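Local coordinates for protein endoglucanase E-5 (PDB 2CKS) that hydrolyses internal beta-1,4-glucosidic linkages in cellulose, lichenin and cereal beta-D-glucans through its glycoside hydrolase family 5 catalytic domain, at residues N198-F203 and P226-E231; Y134-E139 and S166-G171; Q27-S32 and K56-R61. All coordinates share one frame; numbering follows the deposited sequence. Where two conformers were deposited one is given.

Contact 1: N198-F203 and P226-E231; sequences NIMYAF and PVFVTE
Ile199 meets the other segment through its carbonyl oxygen, which sits 3.5 Å from CG of the Pro226 ring; its side chain leads off toward strand 168-170. The Met200 side chain runs out straight to SD and bends at chi3 (76°). CG lies 4.0 Å from Pro226 CB, and the bend lays CE against Val227 O and at the edge of the Phe228 ring, near its plane, beside CB and CD1. Tyr201 is gripped through its backbone: its N-H reaches Pro226 O at 2.9 Å, and its own O receives the N-H of Phe228 at 3.0 Å. That same oxygen also takes a CA-H from Val227. The Tyr201 ring turns away from the barrel centre, with Pro226 O near the plane at its edge, and its hydroxyl is bonded to the backbone N of Val194. Ala202 points to the opposite side of the sheet, its CB 3.8 Å from Thr230 OG1, which is hydrogen-bonded to His204 and Glu135. The N-H of Phe203 bonds Phe228 O at 3.3 Å, approaching from above the carbonyl plane instead of along a lone pair. With CG anti to the backbone N (chi1 -179°), the Phe203 ring swings outward toward helix 212-224; CB rests 3.9 Å from Val227 CG1, and Val229 CG2 lies at the ring edge. Phe203 O is buried without a hydrogen-bonding partner, touched by Val229 CA and its methyls. Here Val229 centres an inverse gamma turn. This is the parallel pairing of a beta-alpha-beta unit in a TIM barrel, strands 199-206 and 227-233 joined by helix 212-224, and it delivers Glu231, a zinc ligand hydrogen-bonded to Tyr206 OH and the probable nucleophile, to the active site.

Contact 2: Y134-E139 and S166-G171; sequences YEIANE and SVIIVG
Tyr134 lies along the first residues of 166-171, and its side chain can be followed outward. CB sits 4.2 Å from Ile168 CG1. With CG anti to the carbonyl carbon (chi1 -61°), the ring runs back toward Ser166: CD2 passes Ser166 OG and Val167 O, and CE2 comes to 3.4 Å from Ser166 OG, itself hydrogen-bonded to Asp163 O, while Ser166 CB approaches the ring edge in its plane. At the tip, OH is hydrogen-bonded to Asp163 OD2, and helix 112-126 packs against the ring through Phe119, Ile122 and Ala123. A leucine here would probably leave the Asp163 carboxylate without this hydroxyl partner and open a gap beside Ser166. The backbones pair in parallel: Tyr134 N bonds Val167 O at 3.0 Å, and Ile169 N bonds Tyr134 O at 2.8 Å. One step on, Ile136 N meets Ile169 O at 3.2 Å. Ile169 O also accepts from a water that in turn takes the N-H of Ala137, so the water carries the pairing on where the first chain leaves the strand. Ile136 CG2 touches Ile168 CG2 at 3.9 Å. Gly171 CA packs 3.3 Å from Ala137 O, where a side chain would clash. Strand 132-135, helix 145-162 and strand 168-170 form a beta-alpha-beta unit of the TIM barrel, leading to the Asn138-Glu139 pair characteristic of family 5, with Glu139 the probable proton donor.

Contact 3: Q27-S32 and K56-R61; sequences QLRGMS and KADIIR
Asp58 points its carboxylate at the backbone N-H of Arg29, not at the guanidinium. OD2 takes that N-H at 3.1 Å, almost straight (172°), through its anti lone pair, and Asp58 N returns a bond to Arg29 O at 2.8 Å. The side chain of Arg29 bends at chi3 (-54°), leaving NE 4.5 Å from Asp58 OD2, beyond a salt bridge, while NH1 is hydrogen-bonded to Lys303 O; a water fills in, donating to OD2 and to Gln27 O and accepting from NE. Leu28 and Ile59 stand roughly at right angles, their CD1 methyls 4.1 Å apart, with Leu28 CD2 against Asp58 CB. At the other end Arg61 extends straight from CG to NE alongside Ser32, whose OG lies in the guanidinium plane, 3.1 Å from NH1, and also bonds Ser63 OG. Arg61 N bonds Met31 O at 3.0 Å. Beyond the segments the guanidinium is shared with Glu135 and Glu231 as salt bridges and with Asn138. The contact therefore has two polar ends: the Asp58 carboxylate, water-linked to Gln27 O and Arg29 NE just ahead of strand 59-61, and a buried arginine whose charge is probably balanced by acids, its rotation fixed by several partners.

How the contacts relate
All three contacts belong to one eight-stranded parallel barrel, and neighbouring strands and the side chains pointing into the barrel bring them together. Arg61 of contact 3 is the hub: NE lies 2.8 Å from Glu135 OE2 and NH2 lies 2.7 Å from Asn138 OD1, both of contact 2, while NH1 forms a salt bridge to Glu231 OE2 of contact 1 at 3.0 Å. Contacts 1 and 2 share neighbouring strands, with Met200 O 2.8 Å from Val170 N and Thr230 OG1 2.8 Å from Glu135 OE1. The side chains of Glu231 and Glu139, the probable nucleophile and proton donor, approach to about 4 Å and both bind a zinc ion. Through its salt bridge to Glu231, Arg61 stands in the second shell of this site.

Contact 1: N198-F203 and P226-E231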
ATOM      1  N   ASN A 198      11.205  12.562   4.099  1.00  9.76           N
ATOM      2  CA  ASN A 198      10.683  11.824   2.982  1.00  9.16           C
ATOM      3  C   ASN A 198       9.996  10.542   3.451  1.00  8.06           C
ATOM      4  O   ASN A 198      10.118   9.499   2.831  1.00  8.14           O
ATOM      5  CB  ASN A 198      11.797  11.555   1.972  1.00 10.27           C
ATOM      6  CG  ASN A 198      11.312  11.615   0.573  1.00  9.92           C
ATOM      7  OD1 ASN A 198      10.283  12.229   0.295  1.00 11.66           O
ATOM      8  ND2 ASN A 198      12.032  10.975  -0.328  1.00 12.81           N
ATOM      9  N   ILE A 199       9.272  10.657   4.566  0.60  7.27           N
ATOM     10  CA  ILE A 199       8.537   9.564   5.200  0.60  7.36           C
ATOM     11  C   ILE A 199       7.041   9.843   5.085  0.60  6.57           C
ATOM     12  O   ILE A 199       6.624  11.002   5.159  0.60  7.05           O
ATOM     13  CB  ILE A 199       8.922   9.467   6.713  0.60  6.97           C
ATOM     14  CG1 ILE A 199      10.405   9.109   6.891  0.60  8.44           C
ATOM     15  CG2 ILE A 199       8.029   8.475   7.465  0.60  8.57           C
ATOM     16  CD1 ILE A 199      10.806   7.764   6.317  0.60  8.88           C
ATOM     17  N   MET A 200       6.246   8.785   4.905  1.00  5.73           N
ATOM     18  CA  MET A 200       4.795   8.842   5.040  1.00  5.49           C
ATOM     19  C   MET A 200       4.382   7.775   6.038  1.00  5.32           C
ATOM     20  O   MET A 200       5.149   6.844   6.319  1.00  5.50           O
ATOM     21  CB  MET A 200       4.129   8.567   3.695  1.00  5.56           C
ATOM     22  CG  MET A 200       4.681   9.402   2.569  1.00  6.58           C
ATOM     23  SD  MET A 200       3.753   9.145   1.059  1.00  7.79           S
ATOM     24  CE  MET A 200       2.308  10.072   1.378  1.00  9.40           C
ATOM     25  N   TYR A 201       3.184   7.919   6.575  1.00  4.56           N
ATOM     26  CA  TYR A 201       2.660   6.989   7.562  1.00  4.80           C
ATOM     27  C   TYR A 201       1.422   6.327   6.992  1.00  5.19           C
ATOM     28  O   TYR A 201       0.596   6.976   6.349  1.00  6.08           O
ATOM     29  CB  TYR A 201       2.335   7.727   8.854  1.00  4.58           C
ATOM     30  CG  TYR A 201       3.563   8.309   9.509  1.00  4.36           C
ATOM     31  CD1 TYR A 201       3.984   9.593   9.203  1.00  5.25           C
ATOM     32  CD2 TYR A 201       4.314   7.572  10.415  1.00  4.26           C
ATOM     33  CE1 TYR A 201       5.107  10.131   9.801  1.00  6.52           C
ATOM     34  CE2 TYR A 201       5.435   8.102  11.011  1.00  5.42           C
ATOM     35  CZ  TYR A 201       5.825   9.379  10.713  1.00  6.16           C
ATOM     36  OH  TYR A 201       6.953   9.902  11.315  1.00  9.29           O
ATOM     37  N   ALA A 202       1.295   5.029   7.225  1.00  5.16           N
ATOM     38  CA  ALA A 202       0.188   4.268   6.660  1.00  5.44           C
ATOM     39  C   ALA A 202      -1.077   4.330   7.503  1.00  5.29           C
ATOM     40  O   ALA A 202      -1.030   4.314   8.735  1.00  5.99           O
ATOM     41  CB  ALA A 202       0.607   2.837   6.462  1.00  5.45           C
ATOM     42  N   PHE A 203      -2.221   4.373   6.820  1.00  4.95           N
ATOM     43  CA  PHE A 203      -3.523   4.193   7.434  1.00  4.96           C
ATOM     44  C   PHE A 203      -4.336   3.196   6.628  1.00  5.38           C
ATOM     45  O   PHE A 203      -4.358   3.245   5.400  1.00  5.80           O
ATOM     46  CB  PHE A 203      -4.261   5.526   7.513  1.00  4.98           C
ATOM     47  CG  PHE A 203      -5.615   5.437   8.165  1.00  5.83           C
ATOM     48  CD1 PHE A 203      -5.737   5.097   9.506  1.00  6.70           C
ATOM     49  CD2 PHE A 203      -6.764   5.699   7.440  1.00  6.34           C
ATOM     50  CE1 PHE A 203      -6.985   5.025  10.108  1.00  7.85           C
ATOM     51  CE2 PHE A 203      -8.016   5.626   8.040  1.00  7.82           C
ATOM     52  CZ  PHE A 203      -8.123   5.304   9.374  1.00  8.04           C
ATOM     53  N   PRO A 226       2.514  13.345   6.428  1.00  7.29           N
ATOM     54  CA  PRO A 226       1.989  12.719   5.210  1.00  7.10           C
ATOM     55  C   PRO A 226       1.446  11.335   5.489  1.00  7.07           C
ATOM     56  O   PRO A 226       2.086  10.561   6.197  1.00  7.12           O
ATOM     57  CB  PRO A 226       3.214  12.653   4.286  1.00  7.32           C
ATOM     58  CG  PRO A 226       4.249  13.513   4.946  1.00  7.52           C
ATOM     59  CD  PRO A 226       3.987  13.388   6.411  1.00  7.66           C
ATOM     60  N   VAL A 227       0.262  11.060   4.962  1.00  7.12           N
ATOM     61  CA  VAL A 227      -0.397   9.772   5.116  1.00  6.80           C
ATOM     62  C   VAL A 227      -0.602   9.154   3.733  1.00  6.43           C
ATOM     63  O   VAL A 227      -0.941   9.853   2.778  1.00  6.03           O
ATOM     64  CB  VAL A 227      -1.765   9.921   5.816  1.00  7.48           C
ATOM     65  CG1 VAL A 227      -2.511   8.600   5.829  1.00  8.04           C
ATOM     66  CG2 VAL A 227      -1.590  10.441   7.223  1.00  8.57           C
ATOM     67  N   PHE A 228      -0.374   7.851   3.625  1.00  5.06           N
ATOM     68  CA  PHE A 228      -0.775   7.097   2.447  1.00  5.20           C
ATOM     69  C   PHE A 228      -1.658   5.945   2.894  1.00  5.04           C
ATOM     70  O   PHE A 228      -1.303   5.193   3.799  1.00  5.32           O
ATOM     71  CB  PHE A 228       0.437   6.563   1.681  1.00  4.97           C
ATOM     72  CG  PHE A 228       0.111   6.183   0.262  1.00  5.04           C
ATOM     73  CD1 PHE A 228       0.463   7.017  -0.798  1.00  6.05           C
ATOM     74  CD2 PHE A 228      -0.574   5.011  -0.015  1.00  5.19           C
ATOM     75  CE1 PHE A 228       0.122   6.679  -2.103  1.00  5.79           C
ATOM     76  CE2 PHE A 228      -0.914   4.674  -1.331  1.00  4.41           C
ATOM     77  CZ  PHE A 228      -0.557   5.512  -2.364  1.00  6.33           C
ATOM     78  N   VAL A 229      -2.812   5.803   2.257  1.00  4.55           N
ATOM     79  CA  VAL A 229      -3.706   4.715   2.585  1.00  4.57           C
ATOM     80  C   VAL A 229      -3.298   3.497   1.745  1.00  4.84           C
ATOM     81  O   VAL A 229      -3.792   3.290   0.648  1.00  4.89           O
ATOM     82  CB  VAL A 229      -5.180   5.130   2.401  1.00  4.76           C
ATOM     83  CG1 VAL A 229      -6.108   3.938   2.552  1.00  4.91           C
ATOM     84  CG2 VAL A 229      -5.525   6.214   3.425  1.00  5.31           C
ATOM     85  N   THR A 230      -2.368   2.701   2.266  1.00  4.92           N
ATOM     86  CA  THR A 230      -1.815   1.585   1.491  1.00  5.53           C
ATOM     87  C   THR A 230      -2.750   0.381   1.407  1.00  5.53           C
ATOM     88  O   THR A 230      -2.518  -0.521   0.613  1.00  5.50           O
ATOM     89  CB  THR A 230      -0.446   1.139   2.030  1.00  5.47           C
ATOM     90  OG1 THR A 230      -0.530   0.888   3.431  1.00  7.09           O
ATOM     91  CG2 THR A 230       0.592   2.233   1.905  1.00  6.56           C
ATOM     92  N   GLU A 231      -3.811   0.373   2.204  1.00  5.74           N
ATOM     93  CA  GLU A 231      -4.769  -0.717   2.152  1.00  6.08           C
ATOM     94  C   GLU A 231      -6.112  -0.242   2.670  1.00  5.91           C
ATOM     95  O   GLU A 231      -6.204   0.239   3.789  1.00  6.80           O
ATOM     96  CB  GLU A 231      -4.261  -1.874   3.000  1.00  6.52           C
ATOM     97  CG  GLU A 231      -4.958  -3.184   2.739  1.00  8.21           C
ATOM     98  CD  GLU A 231      -4.413  -4.281   3.621  1.00 10.31           C
ATOM     99  OE1 GLU A 231      -5.190  -4.819   4.439  1.00 13.51           O
ATOM    100  OE2 GLU A 231      -3.211  -4.596   3.495  1.00  8.49           O
TER

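Contact 2: Y134-E139 and S166-G171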
ATOM      1  N   TYR A 134       8.831   2.385  -0.607  1.00  5.92           N
ATOM      2  CA  TYR A 134       9.108   1.226   0.244  1.00  6.12           C
ATOM      3  C   TYR A 134       8.216   1.237   1.465  1.00  6.06           C
ATOM      4  O   TYR A 134       8.262   2.176   2.246  1.00  7.05           O
ATOM      5  CB  TYR A 134      10.572   1.253   0.694  1.00  6.00           C
ATOM      6  CG  TYR A 134      11.546   1.186  -0.447  1.00  8.19           C
ATOM      7  CD1 TYR A 134      12.023  -0.022  -0.886  1.00 12.25           C
ATOM      8  CD2 TYR A 134      11.965   2.329  -1.106  1.00 11.22           C
ATOM      9  CE1 TYR A 134      12.910  -0.100  -1.934  1.00 13.39           C
ATOM     10  CE2 TYR A 134      12.854   2.251  -2.165  1.00 12.89           C
ATOM     11  CZ  TYR A 134      13.321   1.034  -2.569  1.00 13.45           C
ATOM     12  OH  TYR A 134      14.200   0.950  -3.625  1.00 15.18           O
ATOM     13  N   GLU A 135       7.404   0.202   1.633  1.00  5.92           N
ATOM     14  CA  GLU A 135       6.507   0.082   2.778  1.00  5.45           C
ATOM     15  C   GLU A 135       7.096  -0.976   3.709  1.00  5.16           C
ATOM     16  O   GLU A 135       7.016  -2.164   3.432  1.00  5.80           O
ATOM     17  CB  GLU A 135       5.099  -0.300   2.318  1.00  5.58           C
ATOM     18  CG  GLU A 135       4.091  -0.447   3.455  1.00  6.70           C
ATOM     19  CD  GLU A 135       2.667  -0.658   2.976  1.00 10.25           C
ATOM     20  OE1 GLU A 135       1.753  -0.635   3.829  1.00 10.54           O
ATOM     21  OE2 GLU A 135       2.453  -0.831   1.752  1.00  9.39           O
ATOM     22  N   ILE A 136       7.678  -0.537   4.817  1.00  5.55           N
ATOM     23  CA  ILE A 136       8.578  -1.400   5.600  1.00  5.55           C
ATOM     24  C   ILE A 136       7.911  -2.298   6.656  1.00  5.84           C
ATOM     25  O   ILE A 136       8.563  -3.188   7.196  1.00  6.82           O
ATOM     26  CB  ILE A 136       9.707  -0.570   6.242  1.00  5.43           C
ATOM     27  CG1 ILE A 136       9.132   0.504   7.172  1.00  5.53           C
ATOM     28  CG2 ILE A 136      10.596   0.027   5.155  1.00  6.28           C
ATOM     29  CD1 ILE A 136      10.166   1.155   8.057  1.00  5.39           C
ATOM     30  N   ALA A 137       6.621  -2.091   6.918  1.00  6.29           N
ATOM     31  CA  ALA A 137       5.881  -2.908   7.881  1.00  6.90           C
ATOM     32  C   ALA A 137       4.375  -2.690   7.735  1.00  7.14           C
ATOM     33  O   ALA A 137       3.800  -1.828   8.395  1.00  8.15           O
ATOM     34  CB  ALA A 137       6.327  -2.574   9.307  1.00  7.20           C
ATOM     35  N   ASN A 138       3.758  -3.478   6.864  1.00  7.10           N
ATOM     36  CA  ASN A 138       2.324  -3.386   6.546  1.00  6.59           C
ATOM     37  C   ASN A 138       1.400  -3.029   7.722  1.00  6.63           C
ATOM     38  O   ASN A 138       0.828  -1.928   7.754  1.00  6.61           O
ATOM     39  CB  ASN A 138       1.888  -4.709   5.901  1.00  7.08           C
ATOM     40  CG  ASN A 138       0.388  -4.894   5.857  1.00  7.05           C
ATOM     41  OD1 ASN A 138      -0.339  -4.035   5.365  1.00  7.76           O
ATOM     42  ND2 ASN A 138      -0.090  -6.019   6.404  1.00  7.14           N
ATOM     43  N   GLU A 139       1.249  -3.956   8.671  0.70  6.22           N
ATOM     44  CA  GLU A 139       0.277  -3.814   9.763  0.70  5.89           C
ATOM     45  C   GLU A 139       0.844  -4.232  11.122  0.70  5.63           C
ATOM     46  O   GLU A 139       0.538  -5.309  11.627  0.70  3.40           O
ATOM     47  CB  GLU A 139      -1.014  -4.585   9.443  0.70  6.51           C
ATOM     48  CG  GLU A 139      -1.914  -3.850   8.458  0.70  8.10           C
ATOM     49  CD  GLU A 139      -3.327  -4.403   8.373  0.70 10.71           C
ATOM     50  OE1 GLU A 139      -3.587  -5.488   8.949  0.70 13.02           O
ATOM     51  OE2 GLU A 139      -4.190  -3.749   7.720  0.70 12.55           O
ATOM     52  N   SER A 166      14.337   8.048  -2.002  0.50  8.86           N
ATOM     53  CA  SER A 166      13.085   7.309  -2.139  0.50  8.37           C
ATOM     54  C   SER A 166      12.190   7.538  -0.931  0.50  7.62           C
ATOM     55  O   SER A 166      12.664   7.835   0.174  0.50  7.54           O
ATOM     56  CB  SER A 166      13.360   5.815  -2.295  0.50  8.58           C
ATOM     57  OG  SER A 166      14.049   5.306  -1.167  0.50  8.97           O
ATOM     58  N   VAL A 167      10.889   7.405  -1.152  1.00  7.05           N
ATOM     59  CA  VAL A 167       9.911   7.634  -0.112  1.00  6.17           C
ATOM     60  C   VAL A 167       9.694   6.326   0.606  1.00  5.93           C
ATOM     61  O   VAL A 167       9.592   5.277  -0.025  1.00  5.36           O
ATOM     62  CB  VAL A 167       8.584   8.105  -0.719  1.00  6.66           C
ATOM     63  CG1 VAL A 167       7.523   8.255   0.358  1.00  6.17           C
ATOM     64  CG2 VAL A 167       8.788   9.422  -1.460  1.00  6.60           C
ATOM     65  N   ILE A 168       9.649   6.399   1.926  1.00  4.90           N
ATOM     66  CA  ILE A 168       9.396   5.238   2.762  1.00  5.11           C
ATOM     67  C   ILE A 168       8.094   5.457   3.522  1.00  5.01           C
ATOM     68  O   ILE A 168       7.862   6.521   4.076  1.00  5.18           O
ATOM     69  CB  ILE A 168      10.585   4.989   3.705  1.00  5.01           C
ATOM     70  CG1 ILE A 168      11.811   4.576   2.874  1.00  5.47           C
ATOM     71  CG2 ILE A 168      10.244   3.930   4.739  1.00  4.86           C
ATOM     72  CD1 ILE A 168      13.128   4.657   3.615  1.00  6.17           C
ATOM     73  N   ILE A 169       7.243   4.437   3.518  1.00  4.98           N
ATOM     74  CA  ILE A 169       5.966   4.452   4.200  1.00  5.13           C
ATOM     75  C   ILE A 169       6.091   3.571   5.444  1.00  4.85           C
ATOM     76  O   ILE A 169       6.470   2.413   5.354  1.00  4.95           O
ATOM     77  CB  ILE A 169       4.835   3.922   3.289  1.00  5.35           C
ATOM     78  CG1 ILE A 169       4.728   4.772   2.019  1.00  5.72           C
ATOM     79  CG2 ILE A 169       3.512   3.920   4.045  1.00  6.45           C
ATOM     80  CD1 ILE A 169       3.837   4.174   0.929  1.00  7.51           C
ATOM     81  N   VAL A 170       5.732   4.120   6.599  1.00  5.07           N
ATOM     82  CA  VAL A 170       5.900   3.454   7.878  1.00  5.55           C
ATOM     83  C   VAL A 170       4.537   3.069   8.442  1.00  5.63           C
ATOM     84  O   VAL A 170       3.648   3.912   8.569  1.00  6.00           O
ATOM     85  CB  VAL A 170       6.607   4.371   8.871  1.00  5.65           C
ATOM     86  CG1 VAL A 170       6.738   3.700  10.246  1.00  6.60           C
ATOM     87  CG2 VAL A 170       7.974   4.768   8.328  1.00  5.86           C
ATOM     88  N   GLY A 171       4.377   1.797   8.773  1.00  5.92           N
ATOM     89  CA  GLY A 171       3.152   1.295   9.366  1.00  5.96           C
ATOM     90  C   GLY A 171       2.898   1.924  10.724  1.00  6.12           C
ATOM     91  O   GLY A 171       3.813   2.432  11.347  1.00  6.25           O
TER
HETATM   92  O   HOH W   1       5.137   0.290   6.527  1.00 10.10           O

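Contact 3: Q27-S32 and K56-R61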
ATOM      1  N   GLN A  27      -2.093  13.112  -5.739  1.00  7.55           N
ATOM      2  CA  GLN A  27      -2.801  11.989  -5.137  1.00  6.91           C
ATOM      3  C   GLN A  27      -2.656  10.781  -6.058  1.00  6.64           C
ATOM      4  O   GLN A  27      -3.240  10.754  -7.144  1.00  7.80           O
ATOM      5  CB  GLN A  27      -4.281  12.324  -4.954  1.00  7.04           C
ATOM      6  CG  GLN A  27      -5.009  11.275  -4.164  1.00  6.48           C
ATOM      7  CD  GLN A  27      -6.514  11.381  -4.200  1.00  6.55           C
ATOM      8  OE1 GLN A  27      -7.094  12.078  -5.049  1.00  8.57           O
ATOM      9  NE2 GLN A  27      -7.160  10.660  -3.296  1.00  5.67           N
ATOM     10  N   LEU A  28      -1.874   9.794  -5.634  1.00  6.11           N
ATOM     11  CA  LEU A  28      -1.690   8.573  -6.415  1.00  5.60           C
ATOM     12  C   LEU A  28      -2.716   7.542  -5.960  1.00  5.58           C
ATOM     13  O   LEU A  28      -2.763   7.204  -4.786  1.00  5.29           O
ATOM     14  CB  LEU A  28      -0.273   8.031  -6.229  1.00  5.83           C
ATOM     15  CG  LEU A  28       0.871   8.983  -6.564  1.00  6.70           C
ATOM     16  CD1 LEU A  28       2.217   8.331  -6.290  1.00  7.83           C
ATOM     17  CD2 LEU A  28       0.778   9.438  -8.013  1.00  7.75           C
ATOM     18  N   ARG A  29      -3.543   7.066  -6.890  1.00  4.79           N
ATOM     19  CA  ARG A  29      -4.603   6.120  -6.578  1.00  5.31           C
ATOM     20  C   ARG A  29      -4.433   4.860  -7.390  1.00  4.54           C
ATOM     21  O   ARG A  29      -4.123   4.908  -8.583  1.00  5.27           O
ATOM     22  CB  ARG A  29      -5.979   6.713  -6.873  1.00  5.50           C
ATOM     23  CG  ARG A  29      -6.227   8.055  -6.191  1.00  5.80           C
ATOM     24  CD  ARG A  29      -7.486   8.758  -6.628  1.00  6.80           C
ATOM     25  NE  ARG A  29      -7.506   8.888  -8.079  1.00  7.74           N
ATOM     26  CZ  ARG A  29      -8.580   8.783  -8.847  1.00  9.82           C
ATOM     27  NH1 ARG A  29      -9.785   8.594  -8.326  1.00 10.91           N
ATOM     28  NH2 ARG A  29      -8.436   8.884 -10.158  1.00 12.54           N
ATOM     29  N   GLY A  30      -4.672   3.715  -6.762  1.00  3.98           N
ATOM     30  CA  GLY A  30      -4.498   2.455  -7.447  1.00  3.89           C
ATOM     31  C   GLY A  30      -4.962   1.271  -6.632  1.00  4.15           C
ATOM     32  O   GLY A  30      -5.900   1.382  -5.865  1.00  3.99           O
ATOM     33  N   MET A  31      -4.286   0.142  -6.825  1.00  3.89           N
ATOM     34  CA  MET A  31      -4.694  -1.129  -6.266  1.00  4.28           C
ATOM     35  C   MET A  31      -3.537  -1.809  -5.581  1.00  4.05           C
ATOM     36  O   MET A  31      -2.389  -1.692  -6.006  1.00  4.47           O
ATOM     37  CB  MET A  31      -5.155  -2.063  -7.390  1.00  4.40           C
ATOM     38  CG  MET A  31      -6.456  -1.678  -8.066  1.00  5.06           C
ATOM     39  SD  MET A  31      -7.872  -1.633  -6.919  1.00  6.80           S
ATOM     40  CE  MET A  31      -7.883  -3.318  -6.333  1.00  6.77           C
ATOM     41  N   SER A  32      -3.862  -2.546  -4.535  1.00  3.97           N
ATOM     42  CA  SER A  32      -2.955  -3.490  -3.911  1.00  4.24           C
ATOM     43  C   SER A  32      -3.192  -4.883  -4.457  1.00  4.47           C
ATOM     44  O   SER A  32      -4.338  -5.298  -4.597  1.00  4.39           O
ATOM     45  CB  SER A  32      -3.182  -3.528  -2.406  1.00  4.37           C
ATOM     46  OG  SER A  32      -2.226  -4.370  -1.775  1.00  5.70           O
ATOM     47  N   LYS A  56      -6.640   2.827 -15.388  1.00  8.46           N
ATOM     48  CA  LYS A  56      -5.950   4.108 -15.196  1.00  9.05           C
ATOM     49  C   LYS A  56      -5.416   4.279 -13.782  1.00  8.67           C
ATOM     50  O   LYS A  56      -5.413   5.381 -13.242  1.00  9.02           O
ATOM     51  CB  LYS A  56      -6.847   5.308 -15.560  1.00  9.60           C
ATOM     52  CG  LYS A  56      -7.495   5.213 -16.927  1.00 12.02           C
ATOM     53  CD  LYS A  56      -6.472   4.985 -18.028  1.00 14.68           C
ATOM     54  CE  LYS A  56      -6.985   5.451 -19.386  0.50 14.89           C
ATOM     55  NZ  LYS A  56      -6.109   4.994 -20.502  0.50 15.85           N
ATOM     56  N   ALA A  57      -4.983   3.186 -13.167  1.00  7.61           N
ATOM     57  CA  ALA A  57      -4.309   3.264 -11.869  1.00  7.30           C
ATOM     58  C   ALA A  57      -3.010   4.046 -12.001  1.00  6.41           C
ATOM     59  O   ALA A  57      -2.342   3.960 -13.022  1.00  6.86           O
ATOM     60  CB  ALA A  57      -4.024   1.882 -11.345  1.00  7.25           C
ATOM     61  N   ASP A  58      -2.672   4.808 -10.964  1.00  5.78           N
ATOM     62  CA  ASP A  58      -1.381   5.494 -10.859  1.00  5.78           C
ATOM     63  C   ASP A  58      -0.282   4.627 -10.252  1.00  5.45           C
ATOM     64  O   ASP A  58       0.903   4.863 -10.466  1.00  5.01           O
ATOM     65  CB  ASP A  58      -1.503   6.712  -9.947  1.00  6.04           C
ATOM     66  CG  ASP A  58      -2.470   7.734 -10.453  0.80  7.55           C
ATOM     67  OD1 ASP A  58      -2.339   8.118 -11.635  0.80  9.31           O
ATOM     68  OD2 ASP A  58      -3.389   8.218  -9.742  0.80  7.86           O
ATOM     69  N   ILE A  59      -0.695   3.643  -9.460  1.00  4.73           N
ATOM     70  CA  ILE A  59       0.201   2.973  -8.533  1.00  4.18           C
ATOM     71  C   ILE A  59      -0.321   1.567  -8.235  1.00  4.07           C
ATOM     72  O   ILE A  59      -1.537   1.321  -8.238  1.00  3.76           O
ATOM     73  CB  ILE A  59       0.311   3.854  -7.253  1.00  4.43           C
ATOM     74  CG1 ILE A  59       1.340   3.328  -6.255  1.00  4.18           C
ATOM     75  CG2 ILE A  59      -1.031   4.018  -6.574  1.00  4.99           C
ATOM     76  CD1 ILE A  59       1.785   4.406  -5.266  1.00  5.50           C
ATOM     77  N   ILE A  60       0.611   0.653  -8.012  1.00  4.24           N
ATOM     78  CA  ILE A  60       0.312  -0.714  -7.602  1.00  4.23           C
ATOM     79  C   ILE A  60       1.147  -1.012  -6.367  1.00  4.49           C
ATOM     80  O   ILE A  60       2.342  -0.713  -6.318  1.00  4.50           O
ATOM     81  CB  ILE A  60       0.600  -1.739  -8.734  1.00  4.10           C
ATOM     82  CG1 ILE A  60       0.172  -3.152  -8.300  1.00  4.60           C
ATOM     83  CG2 ILE A  60       2.054  -1.737  -9.155  1.00  4.60           C
ATOM     84  CD1 ILE A  60       0.157  -4.159  -9.401  1.00  5.11           C
ATOM     85  N   ARG A  61       0.507  -1.594  -5.370  1.00  4.58           N
ATOM     86  CA  ARG A  61       1.198  -2.068  -4.190  1.00  4.35           C
ATOM     87  C   ARG A  61       1.388  -3.572  -4.317  1.00  4.51           C
ATOM     88  O   ARG A  61       0.423  -4.319  -4.515  1.00  4.58           O
ATOM     89  CB  ARG A  61       0.379  -1.716  -2.968  1.00  4.39           C
ATOM     90  CG  ARG A  61       0.875  -2.268  -1.653  1.00  4.72           C
ATOM     91  CD  ARG A  61      -0.121  -1.908  -0.625  1.00  6.31           C
ATOM     92  NE  ARG A  61       0.203  -2.133   0.767  1.00  6.37           N
ATOM     93  CZ  ARG A  61      -0.514  -2.899   1.586  1.00  7.35           C
ATOM     94  NH1 ARG A  61      -1.525  -3.647   1.160  1.00  8.53           N
ATOM     95  NH2 ARG A  61      -0.193  -2.936   2.855  1.00  7.55           N
TER
HETATM   96  O   HOH W   2      -5.006  10.118  -9.047  1.00 22.83           O